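Local atomic coordinates of class I phosphodiesterase PDEB1 (Leishmania major, PDB entry 2R8Q), a protein that belongs to the class I phosphodiesterases and carries, in its all-helical catalytic domain, a zinc and a magnesium ion beside a pocket holding 3-isobutyl-1-methylxanthine. Residues E123-L128 against L244-L249; I17-E22 against I87-R92; N168-E173 against A213-K218. All coordinates share one frame; numbering follows the deposited sequence.

Contact 1 (E123-L128 against L244-L249); sequences ELLTEL and LVMETL
Leu125 meets three residues of helix 239-254 with the two arms of one isobutyl group. Its CD2 lies 3.7 Å from CG of Met246 and 3.8 Å from CG1 of Val245, so this methyl bridges two successive residues of the helix, crossing both side chains at a slant. The other arm continues along the helix: CD1 of Leu125 and CD1 of Leu249 face each other tip to tip, 4.1 Å apart. Leu125 points its CB toward the helix and holds CG anti to its carbonyl carbon (chi1 -53°), bringing both methyls to it. In this all-helical phosphodiesterase domain the turn leading into helix 127-139 is laid against the side of helix 239-254 by apolar contact; Cys130 and Leu133 of helix 127-139 extend the packing round Leu125 and Leu249. At the other end of the contact Leu124 approaches Val245 nearly at a right angle, its CD1 4.2 Å from CG1 of the valine, and Phe234 touches both residues. Met246 bends at chi3 (75°), its side chain reaching Ala206 and Cys210 of helix 197-212.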
# COMPACT_ATOMS: atom_id res chain seq x y z
N GLU A 123 13.95 0.99 30.47
CA GLU A 123 14.00 2.12 31.39
C GLU A 123 13.85 3.45 30.67
O GLU A 123 13.59 4.48 31.30
CB GLU A 123 15.32 2.11 32.16
CG GLU A 123 15.44 0.96 33.14
CD GLU A 123 16.82 0.86 33.75
OE1 GLU A 123 17.63 1.79 33.56
OE2 GLU A 123 17.09 -0.15 34.43
N LEU A 124 14.01 3.43 29.35
CA LEU A 124 13.90 4.64 28.55
C LEU A 124 12.53 4.77 27.90
O LEU A 124 12.24 5.78 27.25
CB LEU A 124 14.97 4.62 27.45
CG LEU A 124 16.41 4.37 27.89
CD1 LEU A 124 17.28 4.09 26.66
CD2 LEU A 124 16.93 5.57 28.66
N LEU A 125 11.67 3.77 28.08
CA LEU A 125 10.35 3.76 27.47
C LEU A 125 9.20 3.46 28.44
O LEU A 125 9.43 3.01 29.56
CB LEU A 125 10.30 2.69 26.37
CG LEU A 125 11.38 2.72 25.29
CD1 LEU A 125 11.28 1.46 24.44
CD2 LEU A 125 11.21 3.98 24.44
N THR A 126 7.98 3.71 27.98
CA THR A 126 6.81 3.40 28.79
C THR A 126 6.50 1.93 28.52
O THR A 126 7.03 1.36 27.56
CB THR A 126 5.57 4.24 28.39
OG1 THR A 126 5.20 3.94 27.04
CG2 THR A 126 5.88 5.72 28.53
N GLU A 127 5.66 1.32 29.34
CA GLU A 127 5.32 -0.09 29.13
C GLU A 127 4.57 -0.25 27.81
O GLU A 127 4.75 -1.25 27.12
CB GLU A 127 4.47 -0.61 30.30
CG GLU A 127 5.20 -0.62 31.62
CD GLU A 127 4.41 -1.30 32.73
OE1 GLU A 127 3.22 -0.97 32.90
OE2 GLU A 127 4.99 -2.16 33.43
N LEU A 128 3.74 0.72 27.46
CA LEU A 128 3.00 0.66 26.21
C LEU A 128 3.97 0.64 25.03
O LEU A 128 3.78 -0.11 24.07
CB LEU A 128 2.05 1.86 26.08
CG LEU A 128 1.30 1.95 24.74
CD1 LEU A 128 0.48 0.69 24.52
CD2 LEU A 128 0.40 3.18 24.74
N LEU A 244 12.41 8.08 19.10
CA LEU A 244 13.69 7.86 18.44
C LEU A 244 14.40 6.66 19.09
O LEU A 244 15.11 5.92 18.41
CB LEU A 244 14.56 9.12 18.53
CG LEU A 244 15.94 9.06 17.87
CD1 LEU A 244 15.83 8.53 16.45
CD2 LEU A 244 16.55 10.45 17.88
N VAL A 245 14.20 6.47 20.39
CA VAL A 245 14.80 5.33 21.07
C VAL A 245 14.19 4.04 20.52
O VAL A 245 14.90 3.06 20.28
CB VAL A 245 14.58 5.39 22.60
CG1 VAL A 245 14.86 4.02 23.23
CG2 VAL A 245 15.51 6.44 23.21
N MET A 246 12.87 4.04 20.30
CA MET A 246 12.19 2.87 19.76
C MET A 246 12.72 2.55 18.37
O MET A 246 13.00 1.39 18.05
CB MET A 246 10.68 3.12 19.67
CG MET A 246 9.96 3.22 21.00
SD MET A 246 8.20 3.63 20.78
CE MET A 246 7.57 2.05 20.21
N GLU A 247 12.85 3.58 17.54
CA GLU A 247 13.33 3.38 16.17
C GLU A 247 14.76 2.87 16.16
O GLU A 247 15.11 2.02 15.34
CB GLU A 247 13.24 4.70 15.39
CG GLU A 247 11.83 5.24 15.27
CD GLU A 247 11.79 6.66 14.72
OE1 GLU A 247 12.83 7.35 14.80
OE2 GLU A 247 10.73 7.09 14.23
N THR A 248 15.58 3.38 17.06
CA THR A 248 16.97 2.96 17.13
C THR A 248 17.07 1.52 17.61
O THR A 248 17.93 0.76 17.13
CB THR A 248 17.77 3.89 18.04
OG1 THR A 248 17.62 5.24 17.59
CG2 THR A 248 19.25 3.53 18.02
N LEU A 249 16.21 1.14 18.55
CA LEU A 249 16.22 -0.23 19.05
C LEU A 249 15.81 -1.22 17.97
O LEU A 249 16.45 -2.26 17.82
CB LEU A 249 15.29 -0.39 20.26
CG LEU A 249 15.81 0.16 21.59
CD1 LEU A 249 14.70 0.12 22.62
CD2 LEU A 249 17.01 -0.67 22.06

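Contact 2 (I17-E22 against I87-R92)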
# COMPACT_ATOMS: atom_id res chain seq x y z
N ILE A 17 -9.26 -14.39 6.03
CA ILE A 17 -9.10 -15.82 6.24
C ILE A 17 -8.82 -16.06 7.72
O ILE A 17 -7.73 -15.77 8.21
CB ILE A 17 -7.93 -16.38 5.40
CG1 ILE A 17 -8.15 -16.03 3.92
CG2 ILE A 17 -7.84 -17.88 5.59
CD1 ILE A 17 -7.03 -16.47 3.01
N ALA A 18 -9.81 -16.59 8.42
CA ALA A 18 -9.69 -16.84 9.84
C ALA A 18 -8.67 -17.92 10.19
O ALA A 18 -8.38 -18.81 9.38
CB ALA A 18 -11.05 -17.21 10.42
N VAL A 19 -8.13 -17.82 11.40
CA VAL A 19 -7.18 -18.80 11.91
C VAL A 19 -8.04 -19.90 12.51
O VAL A 19 -8.96 -19.62 13.28
CB VAL A 19 -6.28 -18.19 13.00
CG1 VAL A 19 -5.41 -19.27 13.64
CG2 VAL A 19 -5.41 -17.10 12.40
N THR A 20 -7.75 -21.15 12.17
CA THR A 20 -8.53 -22.27 12.67
C THR A 20 -8.05 -22.75 14.03
O THR A 20 -6.92 -22.48 14.43
CB THR A 20 -8.47 -23.46 11.71
OG1 THR A 20 -7.13 -23.96 11.64
CG2 THR A 20 -8.93 -23.05 10.32
N PRO A 21 -8.92 -23.45 14.77
CA PRO A 21 -8.54 -23.96 16.09
C PRO A 21 -7.36 -24.91 15.96
O PRO A 21 -6.47 -24.93 16.80
CB PRO A 21 -9.80 -24.67 16.56
CG PRO A 21 -10.89 -23.86 15.94
CD PRO A 21 -10.36 -23.64 14.53
N GLU A 22 -7.37 -25.71 14.89
CA GLU A 22 -6.31 -26.67 14.64
C GLU A 22 -4.96 -25.96 14.51
O GLU A 22 -3.95 -26.44 15.03
CB GLU A 22 -6.59 -27.46 13.36
CG GLU A 22 -7.72 -28.48 13.48
CD GLU A 22 -9.11 -27.87 13.40
OE1 GLU A 22 -10.09 -28.64 13.48
OE2 GLU A 22 -9.23 -26.64 13.25
N ILE A 87 0.01 -13.60 15.83
CA ILE A 87 1.28 -14.24 15.49
C ILE A 87 1.10 -15.12 14.24
O ILE A 87 1.93 -15.09 13.33
CB ILE A 87 1.78 -15.10 16.66
CG1 ILE A 87 2.13 -14.20 17.84
CG2 ILE A 87 2.99 -15.93 16.24
CD1 ILE A 87 2.39 -14.94 19.14
N LEU A 88 0.01 -15.88 14.19
CA LEU A 88 -0.23 -16.76 13.04
C LEU A 88 -0.59 -16.00 11.77
O LEU A 88 -0.28 -16.46 10.67
CB LEU A 88 -1.31 -17.78 13.38
CG LEU A 88 -0.90 -18.80 14.45
CD1 LEU A 88 -2.09 -19.67 14.82
CD2 LEU A 88 0.25 -19.66 13.92
N GLN A 89 -1.27 -14.86 11.90
CA GLN A 89 -1.62 -14.07 10.73
C GLN A 89 -0.34 -13.47 10.17
O GLN A 89 -0.19 -13.33 8.96
CB GLN A 89 -2.62 -12.96 11.10
CG GLN A 89 -4.04 -13.48 11.37
CD GLN A 89 -4.77 -13.93 10.11
OE1 GLN A 89 -4.19 -14.01 9.03
NE2 GLN A 89 -6.07 -14.22 10.25
N CYS A 90 0.60 -13.12 11.05
CA CYS A 90 1.88 -12.58 10.61
C CYS A 90 2.66 -13.68 9.89
O CYS A 90 3.17 -13.49 8.78
CB CYS A 90 2.71 -12.07 11.79
SG CYS A 90 2.18 -10.48 12.51
N ARG A 91 2.73 -14.85 10.51
CA ARG A 91 3.45 -15.98 9.94
C ARG A 91 3.00 -16.30 8.52
O ARG A 91 3.82 -16.59 7.64
CB ARG A 91 3.29 -17.21 10.84
CG ARG A 91 4.20 -18.37 10.46
CD ARG A 91 4.01 -19.55 11.40
NE ARG A 91 2.73 -20.22 11.20
CZ ARG A 91 2.34 -21.31 11.85
NH1 ARG A 91 3.14 -21.86 12.75
NH2 ARG A 91 1.16 -21.86 11.59
N ARG A 92 1.69 -16.24 8.29
CA ARG A 92 1.12 -16.54 6.98
C ARG A 92 1.62 -15.62 5.88
O ARG A 92 1.61 -15.98 4.70
CB ARG A 92 -0.40 -16.41 7.02
CG ARG A 92 -1.14 -17.49 7.75
CD ARG A 92 -2.63 -17.18 7.73
NE ARG A 92 -3.43 -18.26 8.30
CZ ARG A 92 -4.76 -18.23 8.39
NH1 ARG A 92 -5.43 -17.17 7.95
NH2 ARG A 92 -5.41 -19.26 8.91
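Ile17 O is gripped by two side chains of helix 80-92, which fasten the extended N-terminal loop to it. NE2 of Gln89 reaches this oxygen at 3.1 Å in a fairly straight bond (160° at the hydrogen), while NH1 of Arg92 comes to the same Ile17 O at 2.7 Å from the opposite face of the carbonyl plane, by a more bent path. The second amino group of the arginine, NH2, donates to Ala18 O at 3.0 Å and 167°. Both acceptors lie near the guanidinium plane, so the flat group clasps two consecutive carbonyls with its edge and its rotation is fixed; the chain of Arg92, extended from CG to NE, carries it that far from the helix. Val19 makes the close apolar part. Its CG1, anti to the backbone N (chi1 173°), packs 3.5 Å from CD1 of Leu88, the two side chains crossing at about a right angle, and CG2 lies over one guanidinium face, offset toward the rim, as well as 3.7 Å from Gln89 NE2.

The outer side is looser. The side chain of Ile17 is exposed and meets the arginine mainly through CG2, 3.4 Å from NH1, and the CB of Ala18 points away from the helix. Thr20 N-caps helix 21-28, whose Glu23 forms a salt bridge with Arg92 NH2. That helix also touches Leu88 through Arg24 and Val27, whereas Ile87, on another side of helix 80-92, packs against helices 55-68, 102-118 and 127-139.

Contact 3 (N168-E173 against A213-K218)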
# COMPACT_ATOMS: atom_id res chain seq x y z
N ASN A 168 8.07 8.27 -2.29
CA ASN A 168 8.68 7.54 -1.18
C ASN A 168 9.57 6.41 -1.69
O ASN A 168 9.11 5.53 -2.41
CB ASN A 168 7.59 6.99 -0.25
CG ASN A 168 8.17 6.23 0.93
OD1 ASN A 168 8.66 5.11 0.77
ND2 ASN A 168 8.13 6.84 2.11
N ASN A 169 10.84 6.45 -1.30
CA ASN A 169 11.81 5.45 -1.73
C ASN A 169 11.85 4.17 -0.89
O ASN A 169 12.57 3.23 -1.22
CB ASN A 169 13.20 6.07 -1.79
CG ASN A 169 14.23 5.15 -2.42
OD1 ASN A 169 14.05 4.69 -3.55
ND2 ASN A 169 15.31 4.87 -1.70
N SER A 170 11.08 4.14 0.20
CA SER A 170 11.05 2.96 1.06
C SER A 170 9.96 2.02 0.56
O SER A 170 8.94 1.82 1.22
CB SER A 170 10.78 3.35 2.51
OG SER A 170 11.81 4.20 3.00
N VAL A 171 10.20 1.44 -0.61
CA VAL A 171 9.28 0.52 -1.27
C VAL A 171 8.76 -0.58 -0.35
O VAL A 171 7.55 -0.70 -0.12
CB VAL A 171 9.96 -0.16 -2.48
CG1 VAL A 171 8.96 -1.01 -3.24
CG2 VAL A 171 10.58 0.90 -3.39
N LEU A 172 9.68 -1.38 0.17
CA LEU A 172 9.33 -2.49 1.05
C LEU A 172 8.69 -2.08 2.37
O LEU A 172 7.66 -2.63 2.76
CB LEU A 172 10.57 -3.32 1.34
CG LEU A 172 11.05 -4.26 0.23
CD1 LEU A 172 12.51 -4.61 0.44
CD2 LEU A 172 10.19 -5.50 0.22
N GLU A 173 9.30 -1.12 3.06
CA GLU A 173 8.80 -0.71 4.37
C GLU A 173 7.36 -0.18 4.38
O GLU A 173 6.60 -0.47 5.31
CB GLU A 173 9.77 0.29 5.00
CG GLU A 173 11.16 -0.30 5.33
CD GLU A 173 12.02 -0.57 4.10
OE1 GLU A 173 11.80 0.09 3.06
OE2 GLU A 173 12.93 -1.42 4.17
N ALA A 213 11.62 3.13 9.90
CA ALA A 213 12.99 3.38 10.33
C ALA A 213 13.95 2.24 9.97
O ALA A 213 15.16 2.42 10.04
CB ALA A 213 13.03 3.63 11.83
N THR A 214 13.41 1.08 9.59
CA THR A 214 14.28 -0.05 9.25
C THR A 214 14.86 -0.01 7.84
O THR A 214 15.65 -0.88 7.47
CB THR A 214 13.56 -1.41 9.43
OG1 THR A 214 12.40 -1.47 8.59
CG2 THR A 214 13.17 -1.61 10.89
N ASP A 215 14.48 0.99 7.04
CA ASP A 215 15.04 1.10 5.69
C ASP A 215 16.49 1.55 5.86
O ASP A 215 16.74 2.66 6.31
CB ASP A 215 14.27 2.12 4.86
CG ASP A 215 14.84 2.28 3.46
OD1 ASP A 215 15.83 1.59 3.14
OD2 ASP A 215 14.29 3.08 2.68
N MET A 216 17.42 0.68 5.49
CA MET A 216 18.84 1.00 5.64
C MET A 216 19.34 2.19 4.82
O MET A 216 20.44 2.69 5.07
CB MET A 216 19.69 -0.24 5.33
CG MET A 216 19.67 -1.29 6.44
SD MET A 216 20.25 -0.66 8.05
CE MET A 216 22.01 -0.68 7.82
N ALA A 217 18.54 2.65 3.86
CA ALA A 217 18.95 3.80 3.07
C ALA A 217 18.96 5.04 3.96
O ALA A 217 19.64 6.03 3.67
CB ALA A 217 17.99 4.01 1.90
N LYS A 218 18.22 4.97 5.06
CA LYS A 218 18.12 6.08 6.00
C LYS A 218 19.04 5.89 7.19
O LYS A 218 18.97 6.64 8.16
CB LYS A 218 16.68 6.20 6.51
CG LYS A 218 15.63 6.39 5.42
CD LYS A 218 14.22 6.30 5.99
CE LYS A 218 13.95 7.38 7.02
NZ LYS A 218 12.55 7.31 7.55
O HOH W 1 14.20 -2.96 6.03
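The backbones of 168-173 and 213-218 come closest at Ser170 and Asp215, whose CA atoms are 6.4 Å apart, where an inverse gamma turn centred on Ser170 leads into helix 171-184 and faces the connection between helices 197-212 and 219-232. Each side contains an Asx turn: Asn168 OD1 accepts from Ser170 N, and Asp215 OD1 from Ala217 N, so in both loops a side chain braces the backbone two residues further on. In this helical phosphodiesterase domain the two turns meet beside the metal centre, with the side chain of Glu173 about 4 Å from the magnesium ion and that of Thr214 about 6 Å from the zinc ion.

Asp215 divides its carboxylate between the segments. While OD1 serves its own turn, met from above the carboxylate plane, OD2 offers its anti lone pair to Ser170 OG at 2.7 Å. With CG anti to the backbone N (chi1 179°), the acid projects across to the serine. Glu173 bends at chi2 (72°) and lays its carboxylate over Asp215, the two planes stacked and only 3° apart; CD of Glu173 is 3.6 Å from CB of Asp215. Glu173 OE1 and Asp215 OD2 stand 3.9 Å from each other as like charges. Their closeness is probably eased by the Ser170 hydroxyl, by the side-chain amide of Asn149, which donates to Glu173, and by the nearby magnesium. Thr214 OG1 bonds to Val211 O and packs against Glu173 CG. One water completes the bridge between the segments, donating to Glu173 OE2 at 2.7 Å and to Thr214 O at 2.9 Å.

In the fold
Along the chain contact 2 closes first; contact 1 then opens, and contact 3 is nested within the loop that contact 1 closes. Contacts 1 and 3 have centres 20 Å apart and touch where Glu247 CB packs 3.7 Å from Ala213 CB, so helix 239-254 connects them: it forms one side of contact 1 and supplies Asp254, a zinc ligand, whose side chain touches Thr214 of contact 3. Contact 2 stands apart, its centre 29 Å from contact 1 and 27 Å from contact 3, though helix 127-139 packs against residues of both contacts 1 and 2. Contact 3 thus lies beside the metal centre, while contact 2 ties the N-terminal segment to helix 80-92.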